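PDB 2QW5: xylose isomerase-like TIM barrel from Anabaena variabilis ATCC 29413, which binds zinc and D-xylose in a TIM barrel and probably acts as a sugar or sugar-phosphate isomerase or epimerase. Local coordinates for residues A[11-22]-A[44-53]. Sequence-based numbering, arbitrary orientation.
Sequences IYISFFMFTTNL and GYSGFEFPIA
I13 is gripped on both its backbone polar atoms: its N donates to G47 O and its O accepts from E49 N. S46 N to I11 O and F15 N to E49 O, the last the shortest at 2.9 Å, extend the pairing of segments 11-22 and 44-53. Strands 11-14 and 47-51 are the first two parallel strands of the TIM barrel, joined through helix 27-42 as a beta-alpha-beta unit.

Apolar contacts cover the helix-facing side. I13 sets CB over one face of the Y45 ring, 3.5 Å from Y45 CE1, while its CG2, lodged between the backbone N and the carbonyl carbon, reaches F48 CD1. The F15 ring takes the edge of F50 on one face, a T-shaped pair with planes at 68°, and meets F48 CD1 at its own rim. L22 CD1 sits squarely over the F50 ring, 3.8 Å from its centroid. On the barrel's inner side, G47 CA lies over the Y12 ring at 3.7 Å from the centroid. Beyond the strand's C-terminal end F16 CE1 touches P51 CB at 3.5 Å.

Waters add further polar links. One joins S14 OG to E49 OE1; another gathers L22 N, P51 O and A53 N.

E49 OE2 is hydrogen-bonded to Y245 OH and to NE2 of the zinc ligand Q247, and OE1 lies close to E281, another zinc ligand. E49 thus probably acts as a second-shell residue, helping to position Q247, while the F16 side chain lies about 4 Å from the bound xylose at its nearest atoms.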
loop_
_atom_site.group_PDB
_atom_site.type_symbol
_atom_site.label_atom_id
_atom_site.label_comp_id
_atom_site.label_asym_id
_atom_site.label_seq_id
_atom_site.Cartn_x
_atom_site.Cartn_y
_atom_site.Cartn_z
ATOM N N ILE A 11 16.558 -29.244 23.469
ATOM C CA ILE A 11 15.625 -28.157 23.234
ATOM C C ILE A 11 16.438 -26.951 22.825
ATOM O O ILE A 11 17.348 -26.532 23.553
ATOM C CB ILE A 11 14.753 -27.830 24.501
ATOM C CG1 ILE A 11 14.073 -29.079 25.056
ATOM C CG2 ILE A 11 13.699 -26.731 24.198
ATOM C CD1 ILE A 11 13.232 -29.791 24.050
ATOM N N TYR A 12 16.116 -26.392 21.658
ATOM C CA TYR A 12 16.765 -25.181 21.131
ATOM C C TYR A 12 15.793 -24.015 21.260
ATOM O O TYR A 12 14.627 -24.224 21.555
ATOM C CB TYR A 12 17.087 -25.353 19.653
ATOM C CG TYR A 12 18.191 -26.324 19.267
ATOM C CD1 TYR A 12 18.707 -27.302 20.154
ATOM C CD2 TYR A 12 18.635 -26.369 17.931
ATOM C CE1 TYR A 12 19.706 -28.220 19.710
ATOM C CE2 TYR A 12 19.610 -27.268 17.516
ATOM C CZ TYR A 12 20.144 -28.183 18.396
ATOM O OH TYR A 12 21.092 -29.073 17.939
ATOM N N ILE A 13 16.285 -22.804 21.096
ATOM C CA ILE A 13 15.425 -21.608 21.000
ATOM C C ILE A 13 15.866 -20.715 19.853
ATOM O O ILE A 13 17.056 -20.559 19.600
ATOM C CB ILE A 13 15.355 -20.851 22.328
ATOM C CG1 ILE A 13 14.313 -19.724 22.242
ATOM C CG2 ILE A 13 16.764 -20.396 22.766
ATOM C CD1 ILE A 13 13.904 -19.131 23.613
ATOM N N SER A 14 14.889 -20.139 19.139
ATOM C CA SER A 14 15.170 -19.224 18.049
ATOM C C SER A 14 15.632 -17.831 18.515
ATOM O O SER A 14 15.046 -17.257 19.415
ATOM C CB SER A 14 13.916 -18.986 17.224
ATOM O OG SER A 14 14.185 -18.052 16.205
ATOM N N PHE A 15 16.620 -17.272 17.802
ATOM C CA PHE A 15 17.055 -15.871 18.006
ATOM C C PHE A 15 16.016 -14.838 17.534
ATOM O O PHE A 15 16.255 -13.663 17.719
ATOM C CB PHE A 15 18.481 -15.577 17.469
ATOM C CG PHE A 15 19.498 -15.472 18.562
ATOM C CD1 PHE A 15 19.682 -16.539 19.450
ATOM C CD2 PHE A 15 20.244 -14.297 18.737
ATOM C CE1 PHE A 15 20.598 -16.452 20.495
ATOM C CE2 PHE A 15 21.167 -14.187 19.805
ATOM C CZ PHE A 15 21.356 -15.280 20.665
ATOM N N PHE A 16 14.884 -15.269 16.930
ATOM C CA PHE A 16 13.736 -14.341 16.684
ATOM C C PHE A 16 13.123 -13.708 17.961
ATOM O O PHE A 16 12.255 -12.832 17.863
ATOM C CB PHE A 16 12.644 -15.032 15.879
ATOM C CG PHE A 16 13.034 -15.363 14.462
ATOM C CD1 PHE A 16 13.902 -14.553 13.716
ATOM C CD2 PHE A 16 12.452 -16.448 13.828
ATOM C CE1 PHE A 16 14.166 -14.810 12.390
ATOM C CE2 PHE A 16 12.759 -16.720 12.496
ATOM C CZ PHE A 16 13.600 -15.887 11.776
HETATM N N MSE A 17 13.513 -14.198 19.150
HETATM C CA MSE A 17 13.185 -13.562 20.416
HETATM C C MSE A 17 13.889 -12.185 20.464
HETATM O O MSE A 17 13.430 -11.291 21.178
HETATM C CB MSE A 17 13.666 -14.408 21.587
HETATM C CG MSE A 17 13.364 -13.843 23.018
HETATM SE SE MSE A 17 11.475 -13.674 23.280
HETATM C CE MSE A 17 11.155 -15.404 23.943
ATOM N N PHE A 18 15.009 -12.033 19.732
ATOM C CA PHE A 18 15.837 -10.821 19.761
ATOM C C PHE A 18 16.062 -10.084 18.451
ATOM O O PHE A 18 16.163 -8.848 18.450
ATOM C CB PHE A 18 17.250 -11.192 20.286
ATOM C CG PHE A 18 17.243 -12.054 21.501
ATOM C CD1 PHE A 18 16.840 -11.553 22.720
ATOM C CD2 PHE A 18 17.655 -13.375 21.442
ATOM C CE1 PHE A 18 16.821 -12.365 23.865
ATOM C CE2 PHE A 18 17.635 -14.192 22.572
ATOM C CZ PHE A 18 17.231 -13.679 23.796
ATOM N N THR A 19 16.174 -10.817 17.336
ATOM C CA THR A 19 16.655 -10.215 16.105
ATOM C C THR A 19 16.431 -11.051 14.870
ATOM O O THR A 19 16.087 -12.209 14.984
ATOM C CB THR A 19 18.185 -10.000 16.244
ATOM O OG1 THR A 19 18.672 -9.156 15.205
ATOM C CG2 THR A 19 18.956 -11.341 16.266
ATOM N N THR A 20 16.570 -10.430 13.701
ATOM C CA THR A 20 16.589 -11.149 12.399
ATOM C C THR A 20 18.017 -11.109 11.763
ATOM O O THR A 20 18.241 -11.656 10.656
ATOM C CB THR A 20 15.556 -10.600 11.387
ATOM O OG1 THR A 20 15.917 -9.280 11.002
ATOM C CG2 THR A 20 14.181 -10.605 11.956
ATOM N N ASN A 21 18.979 -10.481 12.458
ATOM C CA ASN A 21 20.345 -10.273 11.946
ATOM C C ASN A 21 21.388 -10.478 13.049
ATOM O O ASN A 21 21.466 -9.696 14.009
ATOM C CB ASN A 21 20.482 -8.862 11.350
ATOM C CG ASN A 21 21.717 -8.705 10.475
ATOM O OD1 ASN A 21 22.800 -9.240 10.756
ATOM N ND2 ASN A 21 21.559 -7.971 9.391
ATOM N N LEU A 22 22.195 -11.524 12.875
ATOM C CA LEU A 22 23.240 -11.863 13.820
ATOM C C LEU A 22 24.450 -10.906 13.778
ATOM O O LEU A 22 25.237 -10.944 14.714
ATOM C CB LEU A 22 23.664 -13.367 13.685
ATOM C CG LEU A 22 22.854 -14.350 14.553
ATOM C CD1 LEU A 22 23.272 -14.193 16.024
ATOM C CD2 LEU A 22 21.345 -14.249 14.423
ATOM N N GLY A 44 18.248 -24.379 30.359
ATOM C CA GLY A 44 18.354 -25.720 29.800
ATOM C C GLY A 44 18.455 -25.824 28.296
ATOM O O GLY A 44 18.487 -26.924 27.773
ATOM N N TYR A 45 18.504 -24.700 27.595
ATOM C CA TYR A 45 18.619 -24.709 26.127
ATOM C C TYR A 45 20.019 -25.164 25.762
ATOM O O TYR A 45 20.987 -24.710 26.374
ATOM C CB TYR A 45 18.313 -23.322 25.530
ATOM C CG TYR A 45 16.848 -22.933 25.627
ATOM C CD1 TYR A 45 15.912 -23.512 24.762
ATOM C CD2 TYR A 45 16.393 -21.965 26.554
ATOM C CE1 TYR A 45 14.573 -23.187 24.837
ATOM C CE2 TYR A 45 15.052 -21.605 26.624
ATOM C CZ TYR A 45 14.142 -22.205 25.740
ATOM O OH TYR A 45 12.798 -21.897 25.807
ATOM N N SER A 46 20.096 -26.093 24.809
ATOM C CA SER A 46 21.348 -26.680 24.317
ATOM C C SER A 46 21.730 -26.265 22.880
ATOM O O SER A 46 22.824 -26.606 22.381
ATOM C CB SER A 46 21.264 -28.183 24.427
ATOM O OG SER A 46 20.273 -28.654 23.567
ATOM N N GLY A 47 20.856 -25.508 22.229
ATOM C CA GLY A 47 21.167 -24.986 20.910
ATOM C C GLY A 47 20.292 -23.811 20.520
ATOM O O GLY A 47 19.297 -23.520 21.176
ATOM N N PHE A 48 20.683 -23.141 19.439
ATOM C CA PHE A 48 20.025 -21.863 19.014
ATOM C C PHE A 48 19.799 -21.790 17.538
ATOM O O PHE A 48 20.619 -22.305 16.822
ATOM C CB PHE A 48 20.883 -20.699 19.512
ATOM C CG PHE A 48 21.087 -20.752 20.985
ATOM C CD1 PHE A 48 20.155 -20.187 21.854
ATOM C CD2 PHE A 48 22.113 -21.503 21.510
ATOM C CE1 PHE A 48 20.304 -20.321 23.255
ATOM C CE2 PHE A 48 22.269 -21.667 22.908
ATOM C CZ PHE A 48 21.361 -21.073 23.774
ATOM N N GLU A 49 18.678 -21.209 17.084
ATOM C CA GLU A 49 18.440 -21.041 15.655
ATOM C C GLU A 49 18.863 -19.630 15.355
ATOM O O GLU A 49 18.347 -18.691 15.945
ATOM C CB GLU A 49 16.983 -21.157 15.179
ATOM C CG GLU A 49 16.143 -22.241 15.724
ATOM C CD GLU A 49 14.847 -22.400 14.885
ATOM O OE1 GLU A 49 14.383 -21.438 14.192
ATOM O OE2 GLU A 49 14.309 -23.500 14.931
ATOM N N PHE A 50 19.777 -19.499 14.424
ATOM C CA PHE A 50 20.292 -18.220 13.934
ATOM C C PHE A 50 19.685 -17.916 12.584
ATOM O O PHE A 50 19.900 -18.691 11.645
ATOM C CB PHE A 50 21.804 -18.329 13.763
ATOM C CG PHE A 50 22.606 -18.122 15.028
ATOM C CD1 PHE A 50 22.038 -18.111 16.312
ATOM C CD2 PHE A 50 24.001 -18.048 14.908
ATOM C CE1 PHE A 50 22.847 -17.903 17.443
ATOM C CE2 PHE A 50 24.801 -17.878 16.021
ATOM C CZ PHE A 50 24.232 -17.810 17.285
ATOM N N PRO A 51 18.879 -16.821 12.490
ATOM C CA PRO A 51 18.481 -16.385 11.157
ATOM C C PRO A 51 19.697 -15.840 10.421
ATOM O O PRO A 51 20.527 -15.186 11.035
ATOM C CB PRO A 51 17.459 -15.268 11.419
ATOM C CG PRO A 51 17.795 -14.742 12.795
ATOM C CD PRO A 51 18.270 -15.968 13.541
ATOM N N ILE A 52 19.836 -16.165 9.129
ATOM C CA ILE A 52 20.921 -15.630 8.315
ATOM C C ILE A 52 20.331 -14.570 7.409
ATOM O O ILE A 52 19.601 -14.896 6.427
ATOM C CB ILE A 52 21.709 -16.705 7.525
ATOM C CG1 ILE A 52 22.255 -17.783 8.495
ATOM C CG2 ILE A 52 22.836 -16.070 6.639
ATOM C CD1 ILE A 52 23.177 -17.285 9.644
ATOM N N ALA A 53 20.587 -13.295 7.763
ATOM C CA ALA A 53 20.069 -12.148 6.975
ATOM C C ALA A 53 20.649 -12.172 5.582
ATOM O O ALA A 53 21.834 -12.491 5.449
ATOM C CB ALA A 53 20.382 -10.810 7.652
HETATM O O HOH W 1 18.249 -29.025 25.681
HETATM O O HOH W 2 14.964 -18.762 13.786
HETATM O O HOH W 3 21.932 -12.961 10.262
#